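Local coordinates for 2-hydroxyisobutyryl-CoA synthetase (Aquincola tertiaricarbonis, PDB 6HDY), which belongs to the ANL superfamily of AMP-binding enzymes, pairing a large AMP-binding region with a smaller C-terminal AMP-binding-enzyme domain, at residues A150-M155 and P283-A288; L244-S250 and A270-G276; D22-L26 and E186-A190. All blocks are in the same frame, centred on the assembly; numbering follows the deposited sequence.

Contact 1: residues A150-M155 and P283-A288; sequences AHARIM and PFMNVA. With 3HL ((3S)-3-hydroxybutanoic acid), chain B; 8LQ ([[(2~{R},3~{S},4~{R},5~{R})-5-(6-aminopurin-9-yl)-3,4-bis(oxidanyl)oxolan-2-yl]methoxy-oxidanyl-phosphoryl] (3~{S})-3-oxidanylbutanoate), chain C.
Just behind the ligand pocket, H151 of helix 141-157 is pressed into the loop P283-N286 that leads to strand 287-288. Its imidazole is held on several sides. M285 N donates to H151 NE2 over 3.3 Å in a nearly straight bond (164° at the hydrogen), although the donor lies 37° out of the ring plane. M285 itself folds over one face, CG 3.8 Å and SD 3.9 Å from the centroid of the H151 ring, before its bent end carries CE to I154 CG2 and M155 CG. At the ring's CE1 end H151 makes a T-shaped pair with F284, its edge toward the phenyl face with planes 69° apart and H151 CE1 3.7 Å from F284 CE2. The opposite face of F284 looks onto the pocket, modelled with (3S)-3-hydroxybutanoic acid or 8LQ in one place. Apolar contacts close the flanks: A150 CB meets P283 CB at 3.7 Å, while I154 CG2 presses tightly on A288 CB at 3.5 Å. Because H151 ND1 is bonded to the carbonyl of G180, the two bonds of the ring are consistent with a neutral imidazole protonated on ND1. H151 thus probably helps, from the second shell, to position the loop that carries F284.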
loop_
_atom_site.group_PDB
_atom_site.type_symbol
_atom_site.label_atom_id
_atom_site.label_comp_id
_atom_site.label_asym_id
_atom_site.label_seq_id
_atom_site.Cartn_x
_atom_site.Cartn_y
_atom_site.Cartn_z
ATOM N N ALA A 150 -8.037 -18.965 0.281
ATOM C CA ALA A 150 -9.451 -18.743 0.602
ATOM C C ALA A 150 -9.975 -17.627 -0.266
ATOM O O ALA A 150 -11.027 -17.782 -0.857
ATOM C CB ALA A 150 -9.604 -18.350 2.057
ATOM N N HIS A 151 -9.224 -16.509 -0.390
ATOM C CA HIS A 151 -9.700 -15.358 -1.169
ATOM C C HIS A 151 -9.747 -15.607 -2.660
ATOM O O HIS A 151 -10.689 -15.135 -3.273
ATOM C CB HIS A 151 -8.895 -14.096 -0.827
ATOM C CG HIS A 151 -9.301 -13.525 0.492
ATOM N ND1 HIS A 151 -8.766 -12.374 0.953
ATOM C CD2 HIS A 151 -10.209 -13.975 1.392
ATOM C CE1 HIS A 151 -9.351 -12.136 2.114
ATOM N NE2 HIS A 151 -10.230 -13.069 2.412
ATOM N N ALA A 152 -8.746 -16.327 -3.250
ATOM C CA ALA A 152 -8.743 -16.687 -4.687
ATOM C C ALA A 152 -9.984 -17.523 -5.009
ATOM O O ALA A 152 -10.609 -17.319 -6.048
ATOM C CB ALA A 152 -7.492 -17.488 -5.045
ATOM N N ARG A 153 -10.336 -18.445 -4.098
ATOM C CA ARG A 153 -11.488 -19.337 -4.185
ATOM C C ARG A 153 -12.824 -18.571 -4.299
ATOM O O ARG A 153 -13.614 -18.822 -5.214
ATOM C CB ARG A 153 -11.484 -20.286 -2.977
ATOM C CG ARG A 153 -12.795 -20.998 -2.718
ATOM C CD ARG A 153 -12.601 -22.050 -1.675
ATOM N NE ARG A 153 -13.870 -22.638 -1.262
ATOM C CZ ARG A 153 -14.051 -23.295 -0.125
ATOM N NH1 ARG A 153 -13.038 -23.478 0.709
ATOM N NH2 ARG A 153 -15.239 -23.794 0.178
ATOM N N ILE A 154 -13.041 -17.625 -3.375
ATOM C CA ILE A 154 -14.233 -16.785 -3.278
ATOM C C ILE A 154 -14.272 -15.766 -4.447
ATOM O O ILE A 154 -15.348 -15.464 -4.935
ATOM C CB ILE A 154 -14.259 -16.128 -1.864
ATOM C CG1 ILE A 154 -14.404 -17.199 -0.764
ATOM C CG2 ILE A 154 -15.361 -15.094 -1.753
ATOM C CD1 ILE A 154 -13.882 -16.789 0.597
ATOM N N MET A 155 -13.107 -15.244 -4.889
ATOM C CA MET A 155 -13.049 -14.302 -6.021
ATOM C C MET A 155 -13.425 -15.036 -7.335
ATOM O O MET A 155 -14.062 -14.456 -8.210
ATOM C CB MET A 155 -11.658 -13.646 -6.112
ATOM C CG MET A 155 -11.479 -12.474 -5.154
ATOM S SD MET A 155 -9.752 -11.908 -5.043
ATOM C CE MET A 155 -9.474 -11.392 -6.716
ATOM N N PRO A 283 -9.169 -14.748 6.657
ATOM C CA PRO A 283 -9.790 -14.334 5.382
ATOM C C PRO A 283 -11.205 -13.757 5.586
ATOM O O PRO A 283 -12.157 -14.485 5.866
ATOM C CB PRO A 283 -9.736 -15.627 4.540
ATOM C CG PRO A 283 -9.778 -16.745 5.552
ATOM C CD PRO A 283 -8.968 -16.212 6.717
ATOM N N PHE A 284 -11.317 -12.430 5.501
ATOM C CA PHE A 284 -12.545 -11.679 5.776
ATOM C C PHE A 284 -13.624 -11.886 4.708
ATOM O O PHE A 284 -14.786 -11.566 4.961
ATOM C CB PHE A 284 -12.247 -10.175 5.988
ATOM C CG PHE A 284 -11.541 -9.539 4.810
ATOM C CD1 PHE A 284 -12.259 -9.127 3.686
ATOM C CD2 PHE A 284 -10.155 -9.382 4.809
ATOM C CE1 PHE A 284 -11.607 -8.583 2.587
ATOM C CE2 PHE A 284 -9.510 -8.807 3.721
ATOM C CZ PHE A 284 -10.242 -8.415 2.615
ATOM N N MET A 285 -13.242 -12.422 3.521
ATOM C CA MET A 285 -14.195 -12.728 2.454
ATOM C C MET A 285 -15.015 -13.998 2.810
ATOM O O MET A 285 -15.784 -14.456 1.984
ATOM C CB MET A 285 -13.476 -12.871 1.082
ATOM C CG MET A 285 -12.933 -11.561 0.545
ATOM S SD MET A 285 -12.113 -11.652 -1.076
ATOM C CE MET A 285 -13.487 -11.915 -2.106
ATOM N N ASN A 286 -14.893 -14.532 4.055
ATOM C CA ASN A 286 -15.654 -15.707 4.548
ATOM C C ASN A 286 -17.196 -15.493 4.459
ATOM O O ASN A 286 -17.987 -16.429 4.568
ATOM C CB ASN A 286 -15.208 -16.075 5.977
ATOM C CG ASN A 286 -15.656 -15.074 7.015
ATOM O OD1 ASN A 286 -15.139 -13.980 7.101
ATOM N ND2 ASN A 286 -16.667 -15.396 7.794
ATOM N N VAL A 287 -17.599 -14.242 4.298
ATOM C CA VAL A 287 -18.976 -13.833 4.012
ATOM C C VAL A 287 -18.860 -13.063 2.694
ATOM O O VAL A 287 -18.076 -12.100 2.615
ATOM C CB VAL A 287 -19.752 -13.083 5.136
ATOM C CG1 VAL A 287 -20.058 -14.009 6.307
ATOM C CG2 VAL A 287 -19.024 -11.823 5.598
ATOM N N ALA A 288 -19.481 -13.601 1.629
ATOM C CA ALA A 288 -19.380 -13.029 0.280
ATOM C C ALA A 288 -20.429 -13.538 -0.672
ATOM O O ALA A 288 -20.695 -14.742 -0.727
ATOM C CB ALA A 288 -17.989 -13.300 -0.322
HETATM C CA 3HL B . -12.822 -5.089 6.979
HETATM C CB 3HL B . -11.455 -5.695 7.371
HETATM O OG1 3HL B . -11.154 -6.906 6.685
HETATM C CG2 3HL B . -10.326 -4.751 7.087
HETATM C C 3HL B . -13.447 -5.954 5.911
HETATM O OA 3HL B . -12.921 -6.011 4.809
HETATM O OB 3HL B . -14.452 -6.764 6.330
HETATM N N9 8LQ C . -18.136 -4.139 7.636
HETATM C C8 8LQ C . -17.120 -4.715 6.974
HETATM N N7 8LQ C . -17.589 -5.249 5.852
HETATM C C5 8LQ C . -18.914 -5.028 5.820
HETATM C C6 8LQ C . -19.877 -5.293 4.910
HETATM N N6 8LQ C . -19.543 -5.960 3.816
HETATM N N1 8LQ C . -21.160 -4.933 5.107
HETATM C C2 8LQ C . -21.527 -4.228 6.256
HETATM N N3 8LQ C . -20.511 -3.901 7.141
HETATM C C4 8LQ C . -19.245 -4.331 6.926
HETATM C CAA 8LQ C . -10.916 -5.948 6.410
HETATM C CAZ 8LQ C . -12.321 -5.928 5.753
HETATM O OAE 8LQ C . -12.412 -4.828 4.852
HETATM C CAL 8LQ C . -13.456 -5.808 6.789
HETATM C CAS 8LQ C . -13.255 -4.572 7.676
HETATM O OAC 8LQ C . -13.548 -3.458 7.251
HETATM O OAQ 8LQ C . -12.661 -4.814 8.900
HETATM P PBC 8LQ C . -12.627 -3.735 10.080
HETATM O OAH 8LQ C . -11.744 -2.545 9.507
HETATM O OAD 8LQ C . -12.107 -4.272 11.350
HETATM O "O5'" 8LQ C . -14.136 -3.301 10.256
HETATM C "C5'" 8LQ C . -15.082 -4.348 10.464
HETATM C "C4'" 8LQ C . -16.466 -3.761 10.574
HETATM O "O4'" 8LQ C . -16.784 -3.048 9.349
HETATM C "C3'" 8LQ C . -17.410 -4.886 10.632
HETATM O "O3'" 8LQ C . -17.562 -5.346 12.005
HETATM C "C2'" 8LQ C . -18.678 -4.227 10.086
HETATM O "O2'" 8LQ C . -19.295 -3.322 11.086
HETATM C "C1'" 8LQ C . -18.113 -3.411 8.947
#

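Contact 2: residues L244-S250 and A270-G276; sequences LKCLFFS and AKVYDCG. With 8LQ ([[(2~{R},3~{S},4~{R},5~{R})-5-(6-aminopurin-9-yl)-3,4-bis(oxidanyl)oxolan-2-yl]methoxy-oxidanyl-phosphoryl] (3~{S})-3-oxidanylbutanoate), chain C; 3HL ((3S)-3-hydroxybutanoic acid), chain B.
C246 through F249 lie beside K271 through D274 as two parallel strands, their axes 4.7 Å apart at closest approach and 19° from exact alignment, joined by an unbroken ladder from K271 N to K245 O at one end to C275 N to F249 O at the other. Between these, L247 N binds K271 O at 3.0 Å and L247 O receives Y273 N at 2.9 Å; F249 N then donates to Y273 O. On one face C246 and Y273 pack together: C246 SG sits at the edge of the phenol ring, in its plane, and C246 CB lies 3.5 Å from Y273 CE2. A water joins the phenol hydroxyl to K245 O, to which it donates. F248, further along this face, turns its ring away from strand 271-274 and toward Y219, keeping an edge contact with C275 SG. The strands belong to a beta-alpha-beta crossover whose helix 258-268 covers the other face, where I264 rests on both F249 and V272. There F249 CG stands beside its backbone N (chi1 -48°), which brings the ring toward the neighbouring strand, F249 CE2 3.6 Å from V272 CG1. L247 CD1 reaches A270 CB at 3.7 Å. At their C-terminal ends both segments line the pocket. The adenine amino group N6 of 8LQ donates to C275 O at 2.8 Å and to D274 OD1 at 3.1 Å; D274 OD2 bonds to S256 OG. S250 OG, hydrogen-bonded to Y219 OH, is also within hydrogen-bonding distance of OAE of 8LQ or, in its place, OA of (3S)-3-hydroxybutanoic acid.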
loop_
_atom_site.group_PDB
_atom_site.type_symbol
_atom_site.label_atom_id
_atom_site.label_comp_id
_atom_site.label_asym_id
_atom_site.label_seq_id
_atom_site.Cartn_x
_atom_site.Cartn_y
_atom_site.Cartn_z
ATOM N N LEU A 244 -15.160 -2.730 -16.743
ATOM C CA LEU A 244 -15.447 -3.495 -15.529
ATOM C C LEU A 244 -16.561 -4.480 -15.684
ATOM O O LEU A 244 -17.637 -4.131 -16.190
ATOM C CB LEU A 244 -15.718 -2.576 -14.314
ATOM C CG LEU A 244 -14.526 -1.776 -13.783
ATOM C CD1 LEU A 244 -14.986 -0.507 -13.113
ATOM C CD2 LEU A 244 -13.631 -2.628 -12.848
ATOM N N LYS A 245 -16.314 -5.723 -15.249
ATOM C CA LYS A 245 -17.358 -6.754 -15.254
ATOM C C LYS A 245 -17.939 -6.756 -13.841
ATOM O O LYS A 245 -19.118 -7.069 -13.633
ATOM C CB LYS A 245 -16.801 -8.142 -15.621
ATOM C CG LYS A 245 -16.105 -8.217 -17.002
ATOM C CD LYS A 245 -17.071 -8.078 -18.205
ATOM C CE LYS A 245 -16.357 -7.899 -19.530
ATOM N NZ LYS A 245 -15.906 -6.496 -19.755
ATOM N N CYS A 246 -17.100 -6.391 -12.863
ATOM C CA CYS A 246 -17.536 -6.346 -11.483
ATOM C C CYS A 246 -16.683 -5.456 -10.609
ATOM O O CYS A 246 -15.558 -5.089 -10.954
ATOM C CB CYS A 246 -17.671 -7.748 -10.889
ATOM S SG CYS A 246 -16.151 -8.405 -10.164
ATOM N N LEU A 247 -17.282 -5.095 -9.471
ATOM C CA LEU A 247 -16.713 -4.329 -8.377
ATOM C C LEU A 247 -17.116 -5.133 -7.142
ATOM O O LEU A 247 -18.268 -5.547 -7.047
ATOM C CB LEU A 247 -17.305 -2.906 -8.310
ATOM C CG LEU A 247 -17.091 -2.013 -9.532
ATOM C CD1 LEU A 247 -18.329 -2.040 -10.436
ATOM C CD2 LEU A 247 -16.789 -0.570 -9.109
ATOM N N PHE A 248 -16.166 -5.425 -6.254
ATOM C CA PHE A 248 -16.445 -6.198 -5.043
ATOM C C PHE A 248 -15.955 -5.426 -3.850
ATOM O O PHE A 248 -14.871 -4.873 -3.889
ATOM C CB PHE A 248 -15.948 -7.647 -5.120
ATOM C CG PHE A 248 -14.456 -7.902 -5.069
ATOM C CD1 PHE A 248 -13.657 -7.678 -6.186
ATOM C CD2 PHE A 248 -13.876 -8.515 -3.955
ATOM C CE1 PHE A 248 -12.288 -7.976 -6.155
ATOM C CE2 PHE A 248 -12.510 -8.817 -3.928
ATOM C CZ PHE A 248 -11.723 -8.518 -5.017
ATOM N N PHE A 249 -16.807 -5.272 -2.856
ATOM C CA PHE A 249 -16.540 -4.371 -1.740
ATOM C C PHE A 249 -16.657 -5.005 -0.380
ATOM O O PHE A 249 -17.481 -5.905 -0.155
ATOM C CB PHE A 249 -17.548 -3.167 -1.779
ATOM C CG PHE A 249 -17.761 -2.429 -3.092
ATOM C CD1 PHE A 249 -16.716 -1.734 -3.701
ATOM C CD2 PHE A 249 -19.029 -2.368 -3.681
ATOM C CE1 PHE A 249 -16.923 -1.036 -4.894
ATOM C CE2 PHE A 249 -19.231 -1.669 -4.879
ATOM C CZ PHE A 249 -18.186 -0.992 -5.465
ATOM N N SER A 250 -15.902 -4.428 0.553
ATOM C CA SER A 250 -15.930 -4.752 1.976
ATOM C C SER A 250 -15.594 -3.484 2.760
ATOM O O SER A 250 -15.146 -2.492 2.172
ATOM C CB SER A 250 -14.955 -5.883 2.293
ATOM O OG SER A 250 -13.634 -5.390 2.367
ATOM N N ALA A 270 -21.616 -2.510 -14.479
ATOM C CA ALA A 270 -20.998 -3.752 -14.012
ATOM C C ALA A 270 -21.784 -4.325 -12.845
ATOM O O ALA A 270 -22.709 -3.668 -12.373
ATOM C CB ALA A 270 -19.552 -3.472 -13.589
ATOM N N LYS A 271 -21.444 -5.546 -12.393
ATOM C CA LYS A 271 -22.086 -6.186 -11.236
ATOM C C LYS A 271 -21.354 -5.786 -9.963
ATOM O O LYS A 271 -20.148 -5.565 -9.998
ATOM C CB LYS A 271 -22.086 -7.717 -11.371
ATOM C CG LYS A 271 -23.178 -8.226 -12.302
ATOM C CD LYS A 271 -23.252 -9.740 -12.336
ATOM C CE LYS A 271 -24.193 -10.321 -11.315
ATOM N NZ LYS A 271 -24.754 -11.608 -11.789
ATOM N N VAL A 272 -22.092 -5.690 -8.844
ATOM C CA VAL A 272 -21.531 -5.347 -7.545
ATOM C C VAL A 272 -21.621 -6.573 -6.643
ATOM O O VAL A 272 -22.641 -7.246 -6.633
ATOM C CB VAL A 272 -22.200 -4.080 -6.928
ATOM C CG1 VAL A 272 -21.950 -3.988 -5.421
ATOM C CG2 VAL A 272 -21.711 -2.810 -7.623
ATOM N N TYR A 273 -20.533 -6.892 -5.920
ATOM C CA TYR A 273 -20.531 -8.003 -4.974
ATOM C C TYR A 273 -20.218 -7.517 -3.598
ATOM O O TYR A 273 -19.369 -6.645 -3.446
ATOM C CB TYR A 273 -19.559 -9.106 -5.394
ATOM C CG TYR A 273 -19.953 -9.719 -6.714
ATOM C CD1 TYR A 273 -21.193 -10.342 -6.873
ATOM C CD2 TYR A 273 -19.148 -9.576 -7.838
ATOM C CE1 TYR A 273 -21.583 -10.873 -8.098
ATOM C CE2 TYR A 273 -19.514 -10.133 -9.062
ATOM C CZ TYR A 273 -20.726 -10.792 -9.184
ATOM O OH TYR A 273 -21.109 -11.309 -10.392
ATOM N N ASP A 274 -20.920 -8.070 -2.602
ATOM C CA ASP A 274 -20.727 -7.765 -1.194
ATOM C C ASP A 274 -19.868 -8.879 -0.570
ATOM O O ASP A 274 -20.066 -10.060 -0.877
ATOM C CB ASP A 274 -22.087 -7.658 -0.479
ATOM C CG ASP A 274 -22.108 -6.996 0.901
ATOM O OD1 ASP A 274 -21.180 -6.213 1.209
ATOM O OD2 ASP A 274 -23.100 -7.187 1.632
ATOM N N CYS A 275 -18.876 -8.478 0.249
ATOM C CA CYS A 275 -18.020 -9.381 1.024
ATOM C C CYS A 275 -17.531 -8.660 2.280
ATOM O O CYS A 275 -17.674 -7.445 2.377
ATOM C CB CYS A 275 -16.861 -9.973 0.206
ATOM S SG CYS A 275 -15.568 -8.791 -0.259
ATOM N N GLY A 276 -16.954 -9.411 3.213
ATOM C CA GLY A 276 -16.323 -8.822 4.373
ATOM C C GLY A 276 -16.971 -9.013 5.716
ATOM O O GLY A 276 -18.109 -8.607 5.931
HETATM N N9 8LQ C . -18.136 -4.139 7.636
HETATM C C8 8LQ C . -17.120 -4.715 6.974
HETATM N N7 8LQ C . -17.589 -5.249 5.852
HETATM C C5 8LQ C . -18.914 -5.028 5.820
HETATM C C6 8LQ C . -19.877 -5.293 4.910
HETATM N N6 8LQ C . -19.543 -5.960 3.816
HETATM N N1 8LQ C . -21.160 -4.933 5.107
HETATM C C2 8LQ C . -21.527 -4.228 6.256
HETATM N N3 8LQ C . -20.511 -3.901 7.141
HETATM C C4 8LQ C . -19.245 -4.331 6.926
HETATM C CAA 8LQ C . -10.916 -5.948 6.410
HETATM C CAZ 8LQ C . -12.321 -5.928 5.753
HETATM O OAE 8LQ C . -12.412 -4.828 4.852
HETATM C CAL 8LQ C . -13.456 -5.808 6.789
HETATM C CAS 8LQ C . -13.255 -4.572 7.676
HETATM O OAC 8LQ C . -13.548 -3.458 7.251
HETATM O OAQ 8LQ C . -12.661 -4.814 8.900
HETATM P PBC 8LQ C . -12.627 -3.735 10.080
HETATM O OAH 8LQ C . -11.744 -2.545 9.507
HETATM O OAD 8LQ C . -12.107 -4.272 11.350
HETATM O "O5'" 8LQ C . -14.136 -3.301 10.256
HETATM C "C5'" 8LQ C . -15.082 -4.348 10.464
HETATM C "C4'" 8LQ C . -16.466 -3.761 10.574
HETATM O "O4'" 8LQ C . -16.784 -3.048 9.349
HETATM C "C3'" 8LQ C . -17.410 -4.886 10.632
HETATM O "O3'" 8LQ C . -17.562 -5.346 12.005
HETATM C "C2'" 8LQ C . -18.678 -4.227 10.086
HETATM O "O2'" 8LQ C . -19.295 -3.322 11.086
HETATM C "C1'" 8LQ C . -18.113 -3.411 8.947
HETATM C CA 3HL B . -12.822 -5.089 6.979
HETATM C CB 3HL B . -11.455 -5.695 7.371
HETATM O OG1 3HL B . -11.154 -6.906 6.685
HETATM C CG2 3HL B . -10.326 -4.751 7.087
HETATM C C 3HL B . -13.447 -5.954 5.911
HETATM O OA 3HL B . -12.921 -6.011 4.809
HETATM O OB 3HL B . -14.452 -6.764 6.330
HETATM O O HOH W 1 -19.557 -10.113 -12.610
#

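Contact 3: residues D22-L26 and E186-A190; sequences DENYL and ERLRA
R187 pushes its guanidinium into the turn D22-Y25, where its NH1 and NH2 are held by backbone carbonyls. Y25 O accepts from two of its nitrogens, R187 NH1 at 2.8 Å and R187 NH2 at 3.1 Å, with the oxygen in the guanidinium plane. A weak bond from R187 NH1 to D22 O, also 2.8 Å long, adds a third link. E23 O approaches differently, 3.3 Å above the centre of the R187 guanidinium, and takes its hydrogen bond from R189 NH1 at 2.7 Å. The R187 side chain leaves the helix fully extended at chi1 (180°) and bends at chi2 (54°), which lays it across E23; there E23 OE2 forms a long salt bridge with R187 NE at 3.6 Å. Both charges have further partners: R145 for the carboxylate and N149 for NE. The receiving loop is a type I turn, reinforced by an Asx turn in which D22 OD1 accepts from N24 N at 2.8 Å. R189, at the Schellman motif after helix 176-187 (phi 66°), points its CB toward the turn. The outer side is looser. D22, N24 and L26 are exposed, and L26 lies against both arginines, L26 CD2 3.9 Å from R189 CG. E186 does not touch the turn; its OE2 bonds to H123 of the second subunit. Inward, R187 lies on A148 and A152 of helix 141-157, L188 touches M155 and W156 of that helix, and Y25 meets W34 edge-to-face and bonds through OH to W34 O, so the N-terminal loop is fastened over the junction of helices 141-157 and 176-187.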
loop_
_atom_site.group_PDB
_atom_site.type_symbol
_atom_site.label_atom_id
_atom_site.label_comp_id
_atom_site.label_asym_id
_atom_site.label_seq_id
_atom_site.Cartn_x
_atom_site.Cartn_y
_atom_site.Cartn_z
ATOM N N ASP A 22 -2.199 -26.544 -2.184
ATOM C CA ASP A 22 -1.421 -26.685 -3.413
ATOM C C ASP A 22 -1.518 -25.317 -4.117
ATOM O O ASP A 22 -2.593 -24.903 -4.558
ATOM C CB ASP A 22 -1.990 -27.825 -4.308
ATOM C CG ASP A 22 -1.380 -27.978 -5.707
ATOM O OD1 ASP A 22 -0.469 -27.182 -6.060
ATOM O OD2 ASP A 22 -1.824 -28.878 -6.456
ATOM N N GLU A 23 -0.378 -24.614 -4.172
ATOM C CA GLU A 23 -0.206 -23.297 -4.770
ATOM C C GLU A 23 -0.357 -23.318 -6.297
ATOM O O GLU A 23 -0.574 -22.267 -6.899
ATOM C CB GLU A 23 1.162 -22.703 -4.357
ATOM C CG GLU A 23 1.300 -22.367 -2.872
ATOM C CD GLU A 23 0.355 -21.306 -2.328
ATOM O OE1 GLU A 23 -0.015 -21.397 -1.136
ATOM O OE2 GLU A 23 -0.031 -20.395 -3.094
ATOM N N ASN A 24 -0.267 -24.506 -6.920
ATOM C CA ASN A 24 -0.377 -24.649 -8.373
ATOM C C ASN A 24 -1.754 -25.051 -8.874
ATOM O O ASN A 24 -1.969 -25.077 -10.087
ATOM C CB ASN A 24 0.694 -25.609 -8.904
ATOM C CG ASN A 24 2.067 -25.024 -8.731
ATOM O OD1 ASN A 24 2.322 -23.856 -9.081
ATOM N ND2 ASN A 24 2.926 -25.768 -8.059
ATOM N N TYR A 25 -2.683 -25.345 -7.963
ATOM C CA TYR A 25 -4.029 -25.715 -8.345
ATOM C C TYR A 25 -4.830 -24.543 -8.914
ATOM O O TYR A 25 -4.872 -23.451 -8.335
ATOM C CB TYR A 25 -4.777 -26.358 -7.178
ATOM C CG TYR A 25 -6.252 -26.532 -7.476
ATOM C CD1 TYR A 25 -6.695 -27.555 -8.312
ATOM C CD2 TYR A 25 -7.193 -25.605 -7.019
ATOM C CE1 TYR A 25 -8.041 -27.687 -8.638
ATOM C CE2 TYR A 25 -8.538 -25.717 -7.359
ATOM C CZ TYR A 25 -8.960 -26.772 -8.155
ATOM O OH TYR A 25 -10.282 -26.923 -8.475
ATOM N N LEU A 26 -5.485 -24.796 -10.044
ATOM C CA LEU A 26 -6.406 -23.857 -10.687
ATOM C C LEU A 26 -7.617 -24.712 -11.120
ATOM O O LEU A 26 -7.412 -25.802 -11.682
ATOM C CB LEU A 26 -5.742 -23.186 -11.904
ATOM C CG LEU A 26 -5.584 -21.647 -11.947
ATOM C CD1 LEU A 26 -5.678 -20.971 -10.560
ATOM C CD2 LEU A 26 -4.284 -21.278 -12.623
ATOM N N GLU A 186 -3.397 -12.325 -6.433
ATOM C CA GLU A 186 -2.093 -12.970 -6.665
ATOM C C GLU A 186 -2.262 -14.492 -6.809
ATOM O O GLU A 186 -1.779 -15.072 -7.795
ATOM C CB GLU A 186 -1.110 -12.655 -5.512
ATOM C CG GLU A 186 -0.568 -11.215 -5.488
ATOM C CD GLU A 186 0.281 -10.800 -4.291
ATOM O OE1 GLU A 186 0.314 -11.529 -3.279
ATOM O OE2 GLU A 186 0.925 -9.735 -4.364
ATOM N N ARG A 187 -2.946 -15.139 -5.837
ATOM C CA ARG A 187 -3.173 -16.591 -5.851
ATOM C C ARG A 187 -4.107 -17.026 -7.019
ATOM O O ARG A 187 -3.917 -18.101 -7.609
ATOM C CB ARG A 187 -3.709 -17.075 -4.483
ATOM C CG ARG A 187 -3.989 -18.591 -4.380
ATOM C CD ARG A 187 -2.786 -19.464 -4.758
ATOM N NE ARG A 187 -3.139 -20.887 -4.801
ATOM C CZ ARG A 187 -3.599 -21.531 -5.871
ATOM N NH1 ARG A 187 -3.907 -22.814 -5.796
ATOM N NH2 ARG A 187 -3.772 -20.890 -7.019
ATOM N N LEU A 188 -5.063 -16.158 -7.384
ATOM C CA LEU A 188 -5.989 -16.425 -8.497
ATOM C C LEU A 188 -5.266 -16.392 -9.864
ATOM O O LEU A 188 -5.844 -16.785 -10.880
ATOM C CB LEU A 188 -7.142 -15.386 -8.461
ATOM C CG LEU A 188 -8.305 -15.524 -9.480
ATOM C CD1 LEU A 188 -8.875 -16.969 -9.525
ATOM C CD2 LEU A 188 -9.373 -14.495 -9.188
ATOM N N ARG A 189 -3.996 -15.920 -9.877
ATOM C CA ARG A 189 -3.184 -15.728 -11.074
ATOM C C ARG A 189 -3.819 -14.623 -11.939
ATOM O O ARG A 189 -3.740 -14.637 -13.165
ATOM C CB ARG A 189 -2.886 -17.042 -11.856
ATOM C CG ARG A 189 -2.454 -18.236 -10.993
ATOM C CD ARG A 189 -1.030 -18.140 -10.482
ATOM N NE ARG A 189 -0.771 -19.057 -9.366
ATOM C CZ ARG A 189 -0.328 -18.681 -8.164
ATOM N NH1 ARG A 189 -0.104 -19.585 -7.221
ATOM N NH2 ARG A 189 -0.073 -17.397 -7.910
ATOM N N ALA A 190 -4.455 -13.649 -11.277
ATOM C CA ALA A 190 -5.021 -12.496 -11.964
ATOM C C ALA A 190 -3.842 -11.525 -12.142
ATOM O O ALA A 190 -2.784 -11.760 -11.572
ATOM C CB ALA A 190 -6.115 -11.859 -11.091
#

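From the N terminus, residues 22-26 wait some 160 residues for 186-190 to close contact 3, tying the N-terminal loop to the end of helix 176-187. Inside that span helix 141-157 opens contact 1, which closes only at 283-288, so the two loops cross. Contact 2, a short beta-alpha-beta closure at one edge of the parallel sheet, comes after contact 3 and is nested within contact 1. The last strand of contact 2 runs on toward 283-288; V287 O probably bonds G276 N, and M285 packs on F248, which joins contacts 1 and 2 behind the ligands. Helix 141-157 also adjoins the end of helix 176-187, linking contact 1 to contact 3.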